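Uricase (Arthrobacter globiformis, PDB 2YZC) catalyses the oxidation of uric acid by molecular oxygen to 5-hydroxyisourate, the precursor of (S)-allantoin, and is bound here to allantoate. Local coordinates at residues G59-A62 against H63-A66; A66-T69 against Q70-V74. All blocks are in the same frame, centred on the assembly; numbering follows the deposited sequence.

Contact 1 of 2, residues G59-A62 against H63-A66; sequences GDNA and HVVA. With 1AL (allantoate ion), chain L.
Asn-61 and Val-64 meet across a tight reversal of the chain, their side chains slanting past one another while their backbones are joined by a hydrogen bond from Val-64 N to Asn-61 O (3.0 Å). Followed outward, the Asn-61 CB lies 4.2 Å from Val-64 CB; with CG beside the backbone N (chi1 -61°), OD1 then rests against the methyl Val-64 CG2 at 3.7 Å. This oxygen is buried and has no polar partner. At the other branch of the amide, ND2 crosses the subunit interface to the carbonyl oxygens of Leu-220 and His-164 of the second subunit, which fixes the amide's orientation. Ahead of the turn, Asp-60 OD1 accepts from Ala-62 N at 3.2 Å, met from above the carboxylate plane, and a water joins Asp-60 O to His-63 N. The His-63 ring stacks on Trp-102. An Asx turn at Asp-60 thus runs into a type I beta turn over residues 61-64, within the loop that leads to Ala-66 of the allantoate pocket.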
loop_
_atom_site.group_PDB
_atom_site.type_symbol
_atom_site.label_atom_id
_atom_site.label_comp_id
_atom_site.label_asym_id
_atom_site.label_seq_id
_atom_site.Cartn_x
_atom_site.Cartn_y
_atom_site.Cartn_z
ATOM N N GLY A 59 33.237 -1.964 13.765
ATOM C CA GLY A 59 32.583 -3.191 13.346
ATOM C C GLY A 59 32.815 -4.334 14.322
ATOM O O GLY A 59 32.706 -5.503 13.951
ATOM N N ASP A 60 33.147 -3.994 15.565
ATOM C CA ASP A 60 33.378 -4.987 16.615
ATOM C C ASP A 60 32.006 -5.387 17.161
ATOM O O ASP A 60 31.337 -4.585 17.803
ATOM C CB ASP A 60 34.232 -4.374 17.729
ATOM C CG ASP A 60 34.513 -5.346 18.855
ATOM O OD1 ASP A 60 34.061 -6.511 18.781
ATOM O OD2 ASP A 60 35.190 -4.937 19.821
ATOM N N ASN A 61 31.600 -6.631 16.918
ATOM C CA ASN A 61 30.281 -7.100 17.344
ATOM C C ASN A 61 30.152 -7.788 18.702
ATOM O O ASN A 61 29.133 -8.425 18.972
ATOM C CB ASN A 61 29.698 -8.014 16.263
ATOM C CG ASN A 61 29.511 -7.298 14.941
ATOM O OD1 ASN A 61 28.882 -6.239 14.887
ATOM N ND2 ASN A 61 30.054 -7.867 13.868
ATOM N N ALA A 62 31.161 -7.652 19.557
ATOM C CA ALA A 62 31.125 -8.278 20.879
ATOM C C ALA A 62 29.882 -7.904 21.696
ATOM O O ALA A 62 29.343 -8.732 22.430
ATOM C CB ALA A 62 32.391 -7.917 21.665
ATOM N N HIS A 63 29.432 -6.658 21.569
ATOM C CA HIS A 63 28.259 -6.184 22.304
ATOM C C HIS A 63 26.950 -6.340 21.535
ATOM O O HIS A 63 25.878 -6.099 22.083
ATOM C CB HIS A 63 28.412 -4.698 22.653
ATOM C CG HIS A 63 29.461 -4.413 23.681
ATOM N ND1 HIS A 63 30.254 -5.397 24.232
ATOM C CD2 HIS A 63 29.842 -3.252 24.264
ATOM C CE1 HIS A 63 31.081 -4.854 25.109
ATOM N NE2 HIS A 63 30.850 -3.553 25.147
ATOM N N VAL A 64 27.032 -6.740 20.272
ATOM C CA VAL A 64 25.837 -6.843 19.447
ATOM C C VAL A 64 25.020 -8.127 19.534
ATOM O O VAL A 64 25.285 -9.100 18.824
ATOM C CB VAL A 64 26.177 -6.579 17.960
ATOM C CG1 VAL A 64 24.902 -6.560 17.122
ATOM C CG2 VAL A 64 26.908 -5.255 17.824
ATOM N N VAL A 65 24.024 -8.119 20.415
ATOM C CA VAL A 65 23.125 -9.256 20.549
ATOM C C VAL A 65 22.414 -9.290 19.193
ATOM O O VAL A 65 21.656 -8.375 18.860
ATOM C CB VAL A 65 22.094 -9.014 21.668
ATOM C CG1 VAL A 65 21.068 -10.134 21.683
ATOM C CG2 VAL A 65 22.807 -8.928 23.024
ATOM N N ALA A 66 22.676 -10.333 18.414
ATOM C CA ALA A 66 22.100 -10.464 17.080
ATOM C C ALA A 66 20.607 -10.162 17.007
ATOM O O ALA A 66 19.848 -10.519 17.906
ATOM C CB ALA A 66 22.368 -11.864 16.539
HETATM C C1 1AL L . 23.826 -6.651 11.558
HETATM O O2 1AL L . 24.851 -6.211 11.013
HETATM N N3 1AL L . 23.413 -6.236 12.788
HETATM N N4 1AL L . 23.144 -7.598 10.800
HETATM C C5 1AL L . 20.517 -7.532 11.129
HETATM O O6 1AL L . 20.428 -6.332 11.458
HETATM O O7 1AL L . 19.565 -8.300 10.923
HETATM C C8 1AL L . 21.911 -8.190 11.293
HETATM C C9 1AL L . 21.686 -9.937 13.008
HETATM O O10 1AL L . 21.024 -10.985 13.177
HETATM N N11 1AL L . 22.031 -9.108 14.044
HETATM N N12 1AL L . 22.119 -9.545 11.784
HETATM O O HOH W 1 30.895 -4.595 20.403
#

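Contact 2 of 2, residues A66-T69 against Q70-V74; sequences ATDT and QKNTV. With 1AL (allantoate ion), chain L.
Asp-68 and Lys-71 form a salt bridge one turn apart in the first turns of helix 67-78, whose N-cap position is held by Ala-66 and whose N-terminal end faces the allantoate ion. Backbone bonds of the alpha-helical i to i+4 kind start at once: Gln-70 N to Ala-66 O, Lys-71 N to Thr-67 O and Asn-72 N to Asp-68 O.

Among the charged groups, Lys-71 NZ stands 3.2 Å from Asp-68 OD1 and comes from above the carboxylate plane. The lysine chain reaches back because it bends at its third torsion (chi3 67°). A water accepts from Lys-71 NZ and lies 2.8 Å from Asn-72 OD1; with more acceptors near it than it has protons, which of them it serves is not settled, and its bond to Asp-68 OD2 is weak. The Asn-72 amide is turned 86° from the carboxylate, and its ND2 is engaged by Tyr-171 O and Thr-173 OG1 of the second subunit.

Ligand bonds come from the first turn. Thr-67 OG1 donates to the allantoate O7 at 2.7 Å and is also bonded to Lys-22 NZ, which is probably its partner in a charge relay system; Asp-68 N donates to O10 at 3.0 Å. The methyl Thr-67 CG2 packs against the same ion. The ion is also bonded by His-251, the backbone N of Leu-222 and Arg-180 of the second subunit.

Gln-70 CG rests 3.6 Å from Ala-66 O, while its OE1 bonds to Ser-46 OG. Further along, Thr-69 O is gripped twice by Thr-73, by OG1 at 2.8 Å and by N at 3.0 Å, the two donors arriving from opposite faces of the carbonyl plane.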
loop_
_atom_site.group_PDB
_atom_site.type_symbol
_atom_site.label_atom_id
_atom_site.label_comp_id
_atom_site.label_asym_id
_atom_site.label_seq_id
_atom_site.Cartn_x
_atom_site.Cartn_y
_atom_site.Cartn_z
ATOM N N ALA A 66 22.676 -10.333 18.414
ATOM C CA ALA A 66 22.100 -10.464 17.080
ATOM C C ALA A 66 20.607 -10.162 17.007
ATOM O O ALA A 66 19.848 -10.519 17.906
ATOM C CB ALA A 66 22.368 -11.864 16.539
ATOM N N THR A 67 20.182 -9.498 15.936
ATOM C CA THR A 67 18.766 -9.204 15.795
ATOM C C THR A 67 18.065 -10.557 15.672
ATOM O O THR A 67 16.941 -10.719 16.123
ATOM C CB THR A 67 18.471 -8.307 14.553
ATOM O OG1 THR A 67 18.741 -9.028 13.344
ATOM C CG2 THR A 67 19.346 -7.042 14.587
ATOM N N ASP A 68 18.744 -11.539 15.081
ATOM C CA ASP A 68 18.160 -12.873 14.936
ATOM C C ASP A 68 17.868 -13.456 16.320
ATOM O O ASP A 68 16.869 -14.144 16.516
ATOM C CB ASP A 68 19.111 -13.816 14.183
ATOM C CG ASP A 68 18.485 -15.181 13.906
ATOM O OD1 ASP A 68 17.676 -15.289 12.961
ATOM O OD2 ASP A 68 18.786 -16.148 14.638
ATOM N N THR A 69 18.755 -13.185 17.275
ATOM C CA THR A 69 18.581 -13.675 18.636
ATOM C C THR A 69 17.393 -12.991 19.298
ATOM O O THR A 69 16.639 -13.616 20.048
ATOM C CB THR A 69 19.834 -13.416 19.486
ATOM O OG1 THR A 69 20.938 -14.135 18.927
ATOM C CG2 THR A 69 19.610 -13.871 20.923
ATOM N N GLN A 70 17.233 -11.702 19.024
ATOM C CA GLN A 70 16.121 -10.952 19.581
ATOM C C GLN A 70 14.827 -11.564 19.069
ATOM O O GLN A 70 13.866 -11.722 19.820
ATOM C CB GLN A 70 16.225 -9.477 19.189
ATOM C CG GLN A 70 17.414 -8.779 19.853
ATOM C CD GLN A 70 17.546 -7.318 19.478
ATOM O OE1 GLN A 70 16.585 -6.553 19.564
ATOM N NE2 GLN A 70 18.749 -6.918 19.072
ATOM N N LYS A 71 14.810 -11.920 17.788
ATOM C CA LYS A 71 13.629 -12.539 17.197
ATOM C C LYS A 71 13.317 -13.871 17.879
ATOM O O LYS A 71 12.166 -14.156 18.200
ATOM C CB LYS A 71 13.846 -12.777 15.700
ATOM C CG LYS A 71 12.709 -13.542 15.040
ATOM C CD LYS A 71 13.117 -14.103 13.685
ATOM C CE LYS A 71 14.186 -15.182 13.835
ATOM N NZ LYS A 71 14.517 -15.813 12.526
ATOM N N ASN A 72 14.342 -14.695 18.087
ATOM C CA ASN A 72 14.146 -15.989 18.740
ATOM C C ASN A 72 13.580 -15.821 20.146
ATOM O O ASN A 72 12.736 -16.603 20.585
ATOM C CB ASN A 72 15.466 -16.764 18.839
ATOM C CG ASN A 72 15.978 -17.234 17.495
ATOM O OD1 ASN A 72 15.211 -17.394 16.546
ATOM N ND2 ASN A 72 17.278 -17.482 17.413
ATOM N N THR A 73 14.055 -14.800 20.850
ATOM C CA THR A 73 13.611 -14.546 22.215
ATOM C C THR A 73 12.120 -14.234 22.267
ATOM O O THR A 73 11.426 -14.650 23.195
ATOM C CB THR A 73 14.420 -13.397 22.844
ATOM O OG1 THR A 73 15.821 -13.697 22.742
ATOM C CG2 THR A 73 14.059 -13.233 24.310
ATOM N N VAL A 74 11.626 -13.509 21.265
ATOM C CA VAL A 74 10.203 -13.179 21.190
ATOM C C VAL A 74 9.365 -14.460 21.117
ATOM O O VAL A 74 8.386 -14.621 21.848
ATOM C CB VAL A 74 9.899 -12.313 19.947
ATOM C CG1 VAL A 74 8.392 -12.154 19.765
ATOM C CG2 VAL A 74 10.557 -10.948 20.101
HETATM C C1 1AL L . 23.826 -6.651 11.558
HETATM O O2 1AL L . 24.851 -6.211 11.013
HETATM N N3 1AL L . 23.413 -6.236 12.788
HETATM N N4 1AL L . 23.144 -7.598 10.800
HETATM C C5 1AL L . 20.517 -7.532 11.129
HETATM O O6 1AL L . 20.428 -6.332 11.458
HETATM O O7 1AL L . 19.565 -8.300 10.923
HETATM C C8 1AL L . 21.911 -8.190 11.293
HETATM C C9 1AL L . 21.686 -9.937 13.008
HETATM O O10 1AL L . 21.024 -10.985 13.177
HETATM N N11 1AL L . 22.031 -9.108 14.044
HETATM N N12 1AL L . 22.119 -9.545 11.784
HETATM O O HOH W 2 16.423 -17.654 14.018
#

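In the fold
Ala-66 belongs to both contacts: it ends the loop of contact 1 and precedes the helix of contact 2. The centres of the two contacts lie about 13 Å apart. Contact 1 is partly buried, with Asp-60 and Ala-62 exposed, and depends on turn geometry and a bridging water. Contact 2 is buried apart from the partly exposed Asp-68 and Lys-71, and combines helical bonds with a salt bridge whose lysine lies against strand 13-31, while Gln-70 and Thr-73 pack on helix 85-99. A probable hydrogen bond from Gln-70 NE2 to Val-65 O ties helix to loop. Both touch the second subunit, but contact 1 meets allantoate merely through Ala-66, whereas contact 2 gives it two hydrogen bonds, from Thr-67 OG1 and Asp-68 N.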